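Ral guanine nucleotide dissociation stimulator-like 2 (Mus musculus, PDB 4JGW) probably acts as a guanine nucleotide exchange factor and as a Ras or Rap effector, this chain comprising its REM and CDC25-homology domains. Local coordinates at residues R49-G54 and I414-R419; G70-F75 and K418-F423; L80-A85 and Q225-L230; T55-V60 and F93-D98. All blocks are in the same frame, centred on the assembly; numbering follows the deposited sequence.

Contact 1 (R49-G54 and I414-R419)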
loop_
_atom_site.group_PDB
_atom_site.type_symbol
_atom_site.label_atom_id
_atom_site.label_comp_id
_atom_site.label_asym_id
_atom_site.label_seq_id
_atom_site.Cartn_x
_atom_site.Cartn_y
_atom_site.Cartn_z
ATOM N N ARG A 49 -20.304 -15.206 -13.278
ATOM C CA ARG A 49 -20.989 -14.066 -13.870
ATOM C C ARG A 49 -20.482 -12.794 -13.188
ATOM O O ARG A 49 -20.915 -12.451 -12.085
ATOM C CB ARG A 49 -22.514 -14.213 -13.749
ATOM C CG ARG A 49 -23.301 -13.088 -14.408
ATOM C CD ARG A 49 -24.810 -13.292 -14.311
ATOM N NE ARG A 49 -25.520 -12.186 -14.949
ATOM C CZ ARG A 49 -26.798 -12.204 -15.317
ATOM N NH1 ARG A 49 -27.552 -13.283 -15.119
ATOM N NH2 ARG A 49 -27.327 -11.133 -15.900
ATOM N N ARG A 50 -19.557 -12.108 -13.852
ATOM C CA ARG A 50 -18.847 -10.987 -13.240
ATOM C C ARG A 50 -19.242 -9.640 -13.831
ATOM O O ARG A 50 -19.258 -9.470 -15.056
ATOM C CB ARG A 50 -17.332 -11.183 -13.349
ATOM C CG ARG A 50 -16.831 -12.505 -12.790
ATOM C CD ARG A 50 -15.332 -12.482 -12.590
ATOM N NE ARG A 50 -14.827 -13.774 -12.133
ATOM C CZ ARG A 50 -14.308 -14.704 -12.929
ATOM N NH1 ARG A 50 -14.214 -14.498 -14.240
ATOM N NH2 ARG A 50 -13.877 -15.846 -12.410
ATOM N N LEU A 51 -19.555 -8.689 -12.952
ATOM C CA LEU A 51 -19.888 -7.328 -13.370
ATOM C C LEU A 51 -18.669 -6.650 -13.991
ATOM O O LEU A 51 -17.585 -6.645 -13.406
ATOM C CB LEU A 51 -20.444 -6.506 -12.196
ATOM C CG LEU A 51 -21.083 -5.144 -12.514
ATOM C CD1 LEU A 51 -22.156 -4.770 -11.497
ATOM C CD2 LEU A 51 -20.046 -4.033 -12.631
ATOM N N ARG A 52 -18.865 -6.089 -15.180
ATOM C CA ARG A 52 -17.802 -5.417 -15.926
ATOM C C ARG A 52 -17.895 -3.899 -15.797
ATOM O O ARG A 52 -16.885 -3.218 -15.625
ATOM C CB ARG A 52 -17.860 -5.815 -17.403
ATOM C CG ARG A 52 -17.316 -7.201 -17.700
ATOM C CD ARG A 52 -15.811 -7.165 -17.907
ATOM N NE ARG A 52 -15.348 -8.262 -18.750
ATOM C CZ ARG A 52 -15.368 -8.247 -20.080
ATOM N NH1 ARG A 52 -15.831 -7.188 -20.734
ATOM N NH2 ARG A 52 -14.928 -9.298 -20.759
ATOM N N ALA A 53 -19.118 -3.386 -15.901
ATOM C CA ALA A 53 -19.394 -1.959 -15.789
ATOM C C ALA A 53 -20.844 -1.749 -15.392
ATOM O O ALA A 53 -21.706 -2.570 -15.708
ATOM C CB ALA A 53 -19.099 -1.252 -17.104
ATOM N N GLY A 54 -21.110 -0.649 -14.698
ATOM C CA GLY A 54 -22.468 -0.323 -14.287
ATOM C C GLY A 54 -22.555 0.952 -13.482
ATOM O O GLY A 54 -21.534 1.497 -13.055
ATOM N N ILE A 414 -19.533 3.093 -14.493
ATOM C CA ILE A 414 -18.232 2.959 -13.846
ATOM C C ILE A 414 -17.499 1.754 -14.441
ATOM O O ILE A 414 -18.023 0.638 -14.439
ATOM C CB ILE A 414 -18.374 2.831 -12.305
ATOM C CG1 ILE A 414 -18.856 4.161 -11.711
ATOM C CG2 ILE A 414 -17.051 2.398 -11.659
ATOM C CD1 ILE A 414 -19.550 4.032 -10.368
ATOM N N ASN A 415 -16.306 1.997 -14.976
ATOM C CA ASN A 415 -15.473 0.933 -15.532
ATOM C C ASN A 415 -14.855 0.101 -14.409
ATOM O O ASN A 415 -13.774 0.420 -13.911
ATOM C CB ASN A 415 -14.392 1.521 -16.453
ATOM C CG ASN A 415 -13.422 0.469 -16.982
ATOM O OD1 ASN A 415 -13.765 -0.705 -17.116
ATOM N ND2 ASN A 415 -12.202 0.896 -17.286
ATOM N N PHE A 416 -15.546 -0.967 -14.016
ATOM C CA PHE A 416 -15.121 -1.763 -12.867
ATOM C C PHE A 416 -13.870 -2.600 -13.127
ATOM O O PHE A 416 -13.159 -2.950 -12.188
ATOM C CB PHE A 416 -16.261 -2.627 -12.318
ATOM C CG PHE A 416 -16.084 -3.006 -10.871
ATOM C CD1 PHE A 416 -16.449 -2.123 -9.859
ATOM C CD2 PHE A 416 -15.540 -4.241 -10.520
ATOM C CE1 PHE A 416 -16.282 -2.463 -8.517
ATOM C CE2 PHE A 416 -15.366 -4.589 -9.185
ATOM C CZ PHE A 416 -15.741 -3.701 -8.180
ATOM N N ASP A 417 -13.604 -2.904 -14.399
ATOM C CA ASP A 417 -12.363 -3.572 -14.797
ATOM C C ASP A 417 -11.144 -2.868 -14.202
ATOM O O ASP A 417 -10.237 -3.519 -13.682
ATOM C CB ASP A 417 -12.238 -3.628 -16.324
ATOM C CG ASP A 417 -13.145 -4.673 -16.955
ATOM O OD1 ASP A 417 -13.833 -5.411 -16.216
ATOM O OD2 ASP A 417 -13.164 -4.759 -18.199
ATOM N N LYS A 418 -11.145 -1.538 -14.275
ATOM C CA LYS A 418 -10.096 -0.710 -13.682
ATOM C C LYS A 418 -9.918 -1.024 -12.195
ATOM O O LYS A 418 -8.791 -1.143 -11.711
ATOM C CB LYS A 418 -10.418 0.780 -13.876
ATOM C CG LYS A 418 -9.396 1.731 -13.263
ATOM C CD LYS A 418 -9.636 3.173 -13.680
ATOM C CE LYS A 418 -8.532 4.073 -13.138
ATOM N NZ LYS A 418 -8.524 5.417 -13.776
ATOM N N ARG A 419 -11.038 -1.171 -11.491
ATOM C CA ARG A 419 -11.034 -1.397 -10.043
ATOM C C ARG A 419 -10.527 -2.789 -9.662
ATOM O O ARG A 419 -9.937 -2.967 -8.593
ATOM C CB ARG A 419 -12.425 -1.144 -9.445
ATOM C CG ARG A 419 -13.029 0.219 -9.788
ATOM C CD ARG A 419 -12.093 1.366 -9.426
ATOM N NE ARG A 419 -12.466 2.615 -10.086
ATOM C CZ ARG A 419 -11.703 3.706 -10.125
ATOM N NH1 ARG A 419 -10.509 3.715 -9.546
ATOM N NH2 ARG A 419 -12.133 4.791 -10.750
HETATM O O HOH W 1 -15.157 -5.470 -13.769
#
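Gly54 and Ile414 pair as the hydrogen-bonded rung of a short antiparallel ladder: Ile414 N donates to Gly54 O at 2.9 Å, while the return bond from Gly54 N to Ile414 O is weak at 3.4 Å. One rung on, Ala53 faces Asn415 without hydrogen bonds, and a CA-H...O contact from Ala53 CA reaches Ile414 O at 3.2 Å. Where the strand gives way to helix, Phe416 N makes a weak bond to Arg52 O. A water carries the contact further, bridging Leu51 O (2.7 Å) and Asp417 OD1 (2.8 Å). The Arg52 chain bends at chi2 (-86°), laying CD against Asp417 OD1, yet NE stays 4.1 Å from that oxygen and no salt bridge forms. Leu51 CD2 touches Phe416 CB, the two side chains crossing at about a right angle. Further out, Arg52 and Ala53 both face Thr25 in a classic beta bulge. Strand 414-415, from the RasGEF region, thus forms an outer strand of the antiparallel sheet with 11-21, 24-33 and 46-54, with helix 56-63 packed on Leu51 and Ile414 and helix 75-82 on Phe416.

Contact 2 (G70-F75 and K418-F423); sequences GADMMF and KRRKEF
Asp72 and Arg420 form a bidentate, end-on salt bridge. The Asp72 carboxylate stands anti to its own backbone nitrogen (chi1 -170°), and Arg420 comes out to meet it as a chain extended from CG to NE, with chi4 turned to -91° so that the guanidinium lies 21° from the carboxylate plane. NH1 of Arg420 donates to Asp72 OD1 at 2.8 Å, and NH2 of Arg420 donates to Asp72 OD2 at 3.0 Å as well as to OD1 at 2.9 Å. All three bonds use syn lone pairs, and the oxygens lie close to the guanidinium plane, an arrangement that holds both flat groups against rotation. Phe75 presents the edge of its ring to Arg420 NH2, with CD1 4.1 Å away. Beside the ion pair, Met74 runs straight through chi2 and bends at chi3, which lays its SD along the aliphatic stem of Arg420, 3.7 Å from Arg420 CB. Met74 CG meets Phe423 CD2 at 3.6 Å, and the sulfur lies obliquely beside that ring in a Met-aromatic contact. Asp72 OD2 also accepts from Leu51 N and His62 NE2, while Arg420 NH2 donates to Leu51 O. The salt bridge ties the turn between helices 68-71 and 75-82, in the REM region, to helix 416-436 of the RasGEF region; the bonds to Leu51 add strand 46-54, and Phe423 packs on Pro77 and Ala78 of helix 75-82.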
loop_
_atom_site.group_PDB
_atom_site.type_symbol
_atom_site.label_atom_id
_atom_site.label_comp_id
_atom_site.label_asym_id
_atom_site.label_seq_id
_atom_site.Cartn_x
_atom_site.Cartn_y
_atom_site.Cartn_z
ATOM N N GLY A 70 -20.303 -16.239 -4.924
ATOM C CA GLY A 70 -19.923 -17.453 -5.649
ATOM C C GLY A 70 -19.616 -17.247 -7.122
ATOM O O GLY A 70 -18.783 -17.955 -7.690
ATOM N N ALA A 71 -20.280 -16.272 -7.741
ATOM C CA ALA A 71 -20.190 -16.067 -9.191
ATOM C C ALA A 71 -19.238 -14.938 -9.602
ATOM O O ALA A 71 -18.862 -14.834 -10.772
ATOM C CB ALA A 71 -21.581 -15.833 -9.778
ATOM N N ASP A 72 -18.850 -14.106 -8.638
ATOM C CA ASP A 72 -17.990 -12.949 -8.890
ATOM C C ASP A 72 -17.215 -12.648 -7.606
ATOM O O ASP A 72 -17.489 -11.661 -6.913
ATOM C CB ASP A 72 -18.853 -11.751 -9.319
ATOM C CG ASP A 72 -18.038 -10.567 -9.842
ATOM O OD1 ASP A 72 -16.788 -10.634 -9.896
ATOM O OD2 ASP A 72 -18.670 -9.552 -10.206
ATOM N N MET A 73 -16.255 -13.514 -7.282
ATOM C CA MET A 73 -15.594 -13.455 -5.971
ATOM C C MET A 73 -14.705 -12.232 -5.713
ATOM O O MET A 73 -14.515 -11.849 -4.561
ATOM C CB MET A 73 -14.877 -14.770 -5.608
ATOM C CG MET A 73 -14.556 -15.701 -6.757
ATOM S SD MET A 73 -13.979 -17.321 -6.195
ATOM C CE MET A 73 -15.483 -18.292 -6.227
ATOM N N MET A 74 -14.183 -11.612 -6.770
ATOM C CA MET A 74 -13.368 -10.410 -6.601
ATOM C C MET A 74 -14.202 -9.147 -6.354
ATOM O O MET A 74 -13.702 -8.175 -5.787
ATOM C CB MET A 74 -12.411 -10.198 -7.783
ATOM C CG MET A 74 -11.342 -9.130 -7.509
ATOM S SD MET A 74 -10.238 -8.746 -8.879
ATOM C CE MET A 74 -9.260 -10.249 -8.971
ATOM N N PHE A 75 -15.471 -9.171 -6.762
ATOM C CA PHE A 75 -16.294 -7.959 -6.776
ATOM C C PHE A 75 -16.409 -7.243 -5.431
ATOM O O PHE A 75 -16.118 -6.051 -5.339
ATOM C CB PHE A 75 -17.695 -8.230 -7.333
ATOM C CG PHE A 75 -18.552 -7.000 -7.402
ATOM C CD1 PHE A 75 -18.434 -6.118 -8.471
ATOM C CD2 PHE A 75 -19.451 -6.704 -6.384
ATOM C CE1 PHE A 75 -19.208 -4.970 -8.531
ATOM C CE2 PHE A 75 -20.234 -5.556 -6.438
ATOM C CZ PHE A 75 -20.113 -4.689 -7.514
ATOM N N LYS A 418 -11.145 -1.538 -14.275
ATOM C CA LYS A 418 -10.096 -0.710 -13.682
ATOM C C LYS A 418 -9.918 -1.024 -12.195
ATOM O O LYS A 418 -8.791 -1.143 -11.711
ATOM C CB LYS A 418 -10.418 0.780 -13.876
ATOM C CG LYS A 418 -9.396 1.731 -13.263
ATOM C CD LYS A 418 -9.636 3.173 -13.680
ATOM C CE LYS A 418 -8.532 4.073 -13.138
ATOM N NZ LYS A 418 -8.524 5.417 -13.776
ATOM N N ARG A 419 -11.038 -1.171 -11.491
ATOM C CA ARG A 419 -11.034 -1.397 -10.043
ATOM C C ARG A 419 -10.527 -2.789 -9.662
ATOM O O ARG A 419 -9.937 -2.967 -8.593
ATOM C CB ARG A 419 -12.425 -1.144 -9.445
ATOM C CG ARG A 419 -13.029 0.219 -9.788
ATOM C CD ARG A 419 -12.093 1.366 -9.426
ATOM N NE ARG A 419 -12.466 2.615 -10.086
ATOM C CZ ARG A 419 -11.703 3.706 -10.125
ATOM N NH1 ARG A 419 -10.509 3.715 -9.546
ATOM N NH2 ARG A 419 -12.133 4.791 -10.750
ATOM N N ARG A 420 -10.763 -3.766 -10.539
ATOM C CA ARG A 420 -10.256 -5.126 -10.347
ATOM C C ARG A 420 -8.739 -5.153 -10.460
ATOM O O ARG A 420 -8.060 -5.809 -9.664
ATOM C CB ARG A 420 -10.863 -6.083 -11.375
ATOM C CG ARG A 420 -12.303 -6.452 -11.105
ATOM C CD ARG A 420 -12.831 -7.442 -12.132
ATOM N NE ARG A 420 -14.289 -7.455 -12.108
ATOM C CZ ARG A 420 -15.028 -8.258 -11.351
ATOM N NH1 ARG A 420 -14.453 -9.157 -10.556
ATOM N NH2 ARG A 420 -16.350 -8.164 -11.398
ATOM N N LYS A 421 -8.223 -4.442 -11.462
ATOM C CA LYS A 421 -6.787 -4.329 -11.701
ATOM C C LYS A 421 -6.109 -3.576 -10.560
ATOM O O LYS A 421 -4.969 -3.873 -10.199
ATOM C CB LYS A 421 -6.519 -3.625 -13.034
ATOM C CG LYS A 421 -7.041 -4.369 -14.256
ATOM C CD LYS A 421 -6.743 -3.604 -15.536
ATOM C CE LYS A 421 -7.486 -4.207 -16.722
ATOM N NZ LYS A 421 -7.036 -3.613 -18.011
ATOM N N GLU A 422 -6.824 -2.608 -9.994
ATOM C CA GLU A 422 -6.357 -1.889 -8.815
ATOM C C GLU A 422 -6.316 -2.802 -7.590
ATOM O O GLU A 422 -5.315 -2.831 -6.871
ATOM C CB GLU A 422 -7.217 -0.650 -8.559
ATOM C CG GLU A 422 -6.867 0.517 -9.477
ATOM C CD GLU A 422 -7.774 1.718 -9.309
ATOM O OE1 GLU A 422 -8.928 1.551 -8.868
ATOM O OE2 GLU A 422 -7.330 2.839 -9.626
ATOM N N PHE A 423 -7.390 -3.560 -7.373
ATOM C CA PHE A 423 -7.448 -4.513 -6.263
ATOM C C PHE A 423 -6.340 -5.567 -6.338
ATOM O O PHE A 423 -5.769 -5.929 -5.316
ATOM C CB PHE A 423 -8.828 -5.181 -6.161
ATOM C CG PHE A 423 -8.936 -6.184 -5.035
ATOM C CD1 PHE A 423 -9.016 -5.760 -3.710
ATOM C CD2 PHE A 423 -8.948 -7.550 -5.303
ATOM C CE1 PHE A 423 -9.108 -6.682 -2.672
ATOM C CE2 PHE A 423 -9.047 -8.484 -4.272
ATOM C CZ PHE A 423 -9.125 -8.051 -2.953
#

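Contact 3 (L80-A85 and Q225-L230)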
loop_
_atom_site.group_PDB
_atom_site.type_symbol
_atom_site.label_atom_id
_atom_site.label_comp_id
_atom_site.label_asym_id
_atom_site.label_seq_id
_atom_site.Cartn_x
_atom_site.Cartn_y
_atom_site.Cartn_z
ATOM N N LEU A 80 -15.241 -2.607 -2.120
ATOM C CA LEU A 80 -15.035 -2.088 -0.768
ATOM C C LEU A 80 -13.670 -1.429 -0.594
ATOM O O LEU A 80 -13.544 -0.457 0.146
ATOM C CB LEU A 80 -15.232 -3.189 0.285
ATOM C CG LEU A 80 -16.643 -3.762 0.487
ATOM C CD1 LEU A 80 -16.628 -4.863 1.538
ATOM C CD2 LEU A 80 -17.667 -2.681 0.852
ATOM N N ALA A 81 -12.661 -1.955 -1.283
ATOM C CA ALA A 81 -11.297 -1.437 -1.182
ATOM C C ALA A 81 -11.050 -0.190 -2.035
ATOM O O ALA A 81 -10.271 0.678 -1.646
ATOM C CB ALA A 81 -10.286 -2.521 -1.526
ATOM N N THR A 82 -11.713 -0.105 -3.187
ATOM C CA THR A 82 -11.450 0.964 -4.157
ATOM C C THR A 82 -12.511 2.074 -4.212
ATOM O O THR A 82 -12.330 3.056 -4.930
ATOM C CB THR A 82 -11.255 0.406 -5.592
ATOM O OG1 THR A 82 -12.465 -0.220 -6.039
ATOM C CG2 THR A 82 -10.106 -0.598 -5.646
ATOM N N HIS A 83 -13.601 1.926 -3.459
ATOM C CA HIS A 83 -14.765 2.818 -3.600
ATOM C C HIS A 83 -14.476 4.313 -3.413
ATOM O O HIS A 83 -15.112 5.151 -4.051
ATOM C CB HIS A 83 -15.936 2.369 -2.714
ATOM C CG HIS A 83 -15.785 2.724 -1.268
ATOM N ND1 HIS A 83 -15.027 1.977 -0.391
ATOM C CD2 HIS A 83 -16.312 3.738 -0.540
ATOM C CE1 HIS A 83 -15.086 2.520 0.811
ATOM N NE2 HIS A 83 -15.860 3.589 0.749
ATOM N N ARG A 84 -13.508 4.635 -2.558
ATOM C CA ARG A 84 -13.169 6.028 -2.267
ATOM C C ARG A 84 -12.507 6.741 -3.446
ATOM O O ARG A 84 -12.320 7.956 -3.411
ATOM C CB ARG A 84 -12.293 6.127 -1.017
ATOM C CG ARG A 84 -13.029 5.802 0.264
ATOM C CD ARG A 84 -12.267 6.289 1.479
ATOM N NE ARG A 84 -13.156 6.417 2.631
ATOM C CZ ARG A 84 -12.904 7.159 3.703
ATOM N NH1 ARG A 84 -11.779 7.860 3.789
ATOM N NH2 ARG A 84 -13.788 7.205 4.691
ATOM N N ALA A 85 -12.161 5.981 -4.485
ATOM C CA ALA A 85 -11.573 6.548 -5.695
ATOM C C ALA A 85 -12.621 7.156 -6.630
ATOM O O ALA A 85 -12.305 8.058 -7.411
ATOM C CB ALA A 85 -10.745 5.500 -6.429
ATOM N N GLN A 225 -5.211 4.264 -0.117
ATOM C CA GLN A 225 -4.583 5.583 -0.211
ATOM C C GLN A 225 -3.453 5.615 -1.250
ATOM O O GLN A 225 -3.001 6.690 -1.646
ATOM C CB GLN A 225 -4.097 6.056 1.163
ATOM C CG GLN A 225 -5.225 6.392 2.137
ATOM C CD GLN A 225 -4.727 6.774 3.522
ATOM O OE1 GLN A 225 -3.525 6.880 3.761
ATOM N NE2 GLN A 225 -5.658 6.990 4.444
ATOM N N CYS A 226 -3.016 4.434 -1.691
ATOM C CA CYS A 226 -2.008 4.307 -2.747
ATOM C C CYS A 226 -2.579 4.484 -4.158
ATOM O O CYS A 226 -1.821 4.649 -5.116
ATOM C CB CYS A 226 -1.299 2.950 -2.664
ATOM S SG CYS A 226 -0.362 2.647 -1.159
ATOM N N LEU A 227 -3.906 4.442 -4.282
ATOM C CA LEU A 227 -4.575 4.492 -5.588
ATOM C C LEU A 227 -4.320 5.797 -6.337
ATOM O O LEU A 227 -4.285 6.875 -5.732
ATOM C CB LEU A 227 -6.086 4.253 -5.445
ATOM C CG LEU A 227 -6.576 2.895 -4.921
ATOM C CD1 LEU A 227 -8.075 2.936 -4.659
ATOM C CD2 LEU A 227 -6.221 1.747 -5.860
ATOM N N GLY A 228 -4.147 5.683 -7.652
ATOM C CA GLY A 228 -3.871 6.829 -8.522
ATOM C C GLY A 228 -4.874 7.962 -8.391
ATOM O O GLY A 228 -4.501 9.135 -8.443
ATOM N N GLY A 229 -6.144 7.603 -8.207
ATOM C CA GLY A 229 -7.227 8.575 -8.054
ATOM C C GLY A 229 -7.215 9.342 -6.742
ATOM O O GLY A 229 -7.812 10.418 -6.642
ATOM N N LEU A 230 -6.541 8.790 -5.735
ATOM C CA LEU A 230 -6.429 9.445 -4.432
ATOM C C LEU A 230 -5.052 10.076 -4.214
ATOM O O LEU A 230 -4.955 11.255 -3.863
ATOM C CB LEU A 230 -6.778 8.472 -3.297
ATOM C CG LEU A 230 -8.262 8.128 -3.108
ATOM C CD1 LEU A 230 -8.426 6.900 -2.230
ATOM C CD2 LEU A 230 -9.046 9.307 -2.528
#
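With chi1 of -64° at Leu227 and -74° at Leu230, each leucine holds CG anti to its carbonyl carbon, which places their methyls against the segment 80-85. The contact is apolar packing between the REM domain, through 80-85, and the CDC25-homology domain, through a loop between helices 203-219 and 244-264. Leu227 uses CD1 alone: this methyl lies 3.9 Å from Thr82 CA and 4.1 Å from Ala85 CB, so it fits between residues three apart in the turn. The side chains of Thr82 and Leu227 cross at about a right angle. Leu230 straddles Arg84 with its two methyls, CD1 against the CB and CD2 against the carbonyl oxygen. Each segment has a backbone turn bond, Ala85 N to Thr82 O and Leu230 N to Leu227 O. The polar ends point to other partners: Thr82 OG1 bonds back to Ala78 O, and Arg84 NE to Thr89 OG1. Within the RasGEF region Leu227 also packs on Glu422 of helix 416-436 and Leu398 of helix 392-404. On the REM side, His83 ND1 donates to Leu80 O at 2.9 Å in the plane of its ring, and Arg84 CG lies 3.6 Å above one face of that ring.

Contact 4 (T55-V60 and F93-D98); sequences TLEALV and FGLVAD
The bond from Asp98 N to Gly94 O, 2.7 Å, closes the turn of helix 89-101 that carries Leu95, the residue that Leu56, Glu57 and Val60 of helix 56-63 all touch. Thr55 OG1 accepts from Ala58 N and caps the N terminus of helix 56-63. No hydrogen bond crosses between the segments; the join is made by branched aliphatic groups. Leu95 CG lies anti to the carbonyl carbon (chi1 -67°), and the two methyls go to different neighbours: Leu95 CD1 packs 3.6 Å from Leu56 CG and 3.8 Å from Leu56 CD2, while Leu95 CD2 reaches Glu57 OE2 at 4.0 Å. The Leu56 and Leu95 side chains cross at about a right angle. Val60, one turn further along the helix from Leu56, divides its branches as well. Val60 CG2 touches Leu95 CB at 3.8 Å, and Val60 CG1, anti to the backbone N, sits 3.5 Å from Leu95 O and 4.2 Å from Val96 CG2. The short helix axes approach to 9.8 Å and cross at -65°. On its other sides Leu56 packs on Phe86, Thr87 and Ile414, and Asp98 forms a salt bridge with Arg143 of helix 138-151. With contacts that are apolar apart from a carboxylate and a backbone oxygen, each against a methyl, the pairing of these two REM helices rests on the fit of their side chains, and its directional polar bonds lie within the helices or beyond the pair.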
loop_
_atom_site.group_PDB
_atom_site.type_symbol
_atom_site.label_atom_id
_atom_site.label_comp_id
_atom_site.label_asym_id
_atom_site.label_seq_id
_atom_site.Cartn_x
_atom_site.Cartn_y
_atom_site.Cartn_z
ATOM N N THR A 55 -23.781 1.427 -13.275
ATOM C CA THR A 55 -24.027 2.605 -12.451
ATOM C C THR A 55 -23.726 2.290 -10.992
ATOM O O THR A 55 -23.699 1.120 -10.593
ATOM C CB THR A 55 -25.488 3.104 -12.563
ATOM O OG1 THR A 55 -26.380 2.099 -12.069
ATOM C CG2 THR A 55 -25.847 3.440 -14.009
ATOM N N LEU A 56 -23.509 3.337 -10.200
ATOM C CA LEU A 56 -23.249 3.197 -8.772
ATOM C C LEU A 56 -24.379 2.435 -8.074
ATOM O O LEU A 56 -24.135 1.644 -7.157
ATOM C CB LEU A 56 -23.038 4.576 -8.141
ATOM C CG LEU A 56 -22.284 4.689 -6.812
ATOM C CD1 LEU A 56 -20.948 3.949 -6.831
ATOM C CD2 LEU A 56 -22.077 6.157 -6.463
ATOM N N GLU A 57 -25.608 2.668 -8.531
ATOM C CA GLU A 57 -26.789 1.972 -8.024
ATOM C C GLU A 57 -26.771 0.487 -8.404
ATOM O O GLU A 57 -27.175 -0.369 -7.611
ATOM C CB GLU A 57 -28.070 2.634 -8.552
ATOM C CG GLU A 57 -28.397 4.007 -7.942
ATOM C CD GLU A 57 -27.529 5.148 -8.477
ATOM O OE1 GLU A 57 -26.839 4.969 -9.507
ATOM O OE2 GLU A 57 -27.542 6.236 -7.860
ATOM N N ALA A 58 -26.301 0.193 -9.615
ATOM C CA ALA A 58 -26.211 -1.182 -10.108
ATOM C C ALA A 58 -25.099 -1.964 -9.412
ATOM O O ALA A 58 -25.217 -3.175 -9.210
ATOM C CB ALA A 58 -26.009 -1.196 -11.614
ATOM N N LEU A 59 -24.024 -1.266 -9.051
ATOM C CA LEU A 59 -22.931 -1.866 -8.287
ATOM C C LEU A 59 -23.431 -2.361 -6.933
ATOM O O LEU A 59 -23.053 -3.445 -6.486
ATOM C CB LEU A 59 -21.772 -0.877 -8.097
ATOM C CG LEU A 59 -21.031 -0.308 -9.315
ATOM C CD1 LEU A 59 -19.814 0.494 -8.871
ATOM C CD2 LEU A 59 -20.614 -1.383 -10.306
ATOM N N VAL A 60 -24.295 -1.565 -6.302
ATOM C CA VAL A 60 -24.864 -1.893 -4.994
ATOM C C VAL A 60 -25.856 -3.060 -5.072
ATOM O O VAL A 60 -25.911 -3.888 -4.159
ATOM C CB VAL A 60 -25.502 -0.645 -4.323
ATOM C CG1 VAL A 60 -26.280 -1.021 -3.059
ATOM C CG2 VAL A 60 -24.424 0.385 -3.992
ATOM N N PHE A 93 -22.617 3.725 1.744
ATOM C CA PHE A 93 -23.431 3.306 2.885
ATOM C C PHE A 93 -24.893 3.704 2.669
ATOM O O PHE A 93 -25.802 2.917 2.941
ATOM C CB PHE A 93 -22.899 3.954 4.167
ATOM C CG PHE A 93 -23.230 3.206 5.435
ATOM C CD1 PHE A 93 -22.547 3.500 6.611
ATOM C CD2 PHE A 93 -24.209 2.215 5.465
ATOM C CE1 PHE A 93 -22.840 2.829 7.797
ATOM C CE2 PHE A 93 -24.504 1.537 6.643
ATOM C CZ PHE A 93 -23.817 1.844 7.811
ATOM N N GLY A 94 -25.105 4.925 2.181
ATOM C CA GLY A 94 -26.443 5.440 1.891
ATOM C C GLY A 94 -27.181 4.639 0.831
ATOM O O GLY A 94 -28.372 4.361 0.976
ATOM N N LEU A 95 -26.467 4.260 -0.227
ATOM C CA LEU A 95 -27.043 3.463 -1.314
ATOM C C LEU A 95 -27.350 2.026 -0.894
ATOM O O LEU A 95 -28.258 1.397 -1.440
ATOM C CB LEU A 95 -26.129 3.476 -2.542
ATOM C CG LEU A 95 -25.975 4.825 -3.251
ATOM C CD1 LEU A 95 -24.751 4.809 -4.133
ATOM C CD2 LEU A 95 -27.218 5.196 -4.049
ATOM N N VAL A 96 -26.588 1.515 0.070
ATOM C CA VAL A 96 -26.878 0.220 0.684
ATOM C C VAL A 96 -28.174 0.323 1.487
ATOM O O VAL A 96 -29.057 -0.530 1.367
ATOM C CB VAL A 96 -25.705 -0.280 1.572
ATOM C CG1 VAL A 96 -26.128 -1.473 2.428
ATOM C CG2 VAL A 96 -24.503 -0.649 0.710
ATOM N N ALA A 97 -28.282 1.383 2.290
ATOM C CA ALA A 97 -29.498 1.674 3.053
ATOM C C ALA A 97 -30.689 1.959 2.137
ATOM O O ALA A 97 -31.817 1.598 2.462
ATOM C CB ALA A 97 -29.266 2.837 4.005
ATOM N N ASP A 98 -30.427 2.598 0.996
ATOM C CA ASP A 98 -31.444 2.814 -0.035
ATOM C C ASP A 98 -32.001 1.492 -0.554
ATOM O O ASP A 98 -33.218 1.296 -0.588
ATOM C CB ASP A 98 -30.871 3.616 -1.209
ATOM C CG ASP A 98 -30.842 5.112 -0.946
ATOM O OD1 ASP A 98 -31.289 5.548 0.136
ATOM O OD2 ASP A 98 -30.367 5.852 -1.834
#

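Contacts 1, 2 and 3 all join the REM part to the catalytic RasGEF part, whereas contact 4 lies wholly within the REM part. Contact 1 is the buried one; the others are partly buried. Contacts 1 and 2 share helix 416-436, their centres about 8 Å apart, and meet through Leu51, whose backbone bonds to both members of the 72-420 ion pair, and through Phe416 against Phe75. Their chemistry is largely polar, by strand pairing and water in one and by charge in the other. Contacts 3 and 4 are apolar and do not touch, but contact 3 touches contact 2 through Leu227 on Glu422, and contact 4 touches contact 1 through Leu56 and Leu59 on Ile414.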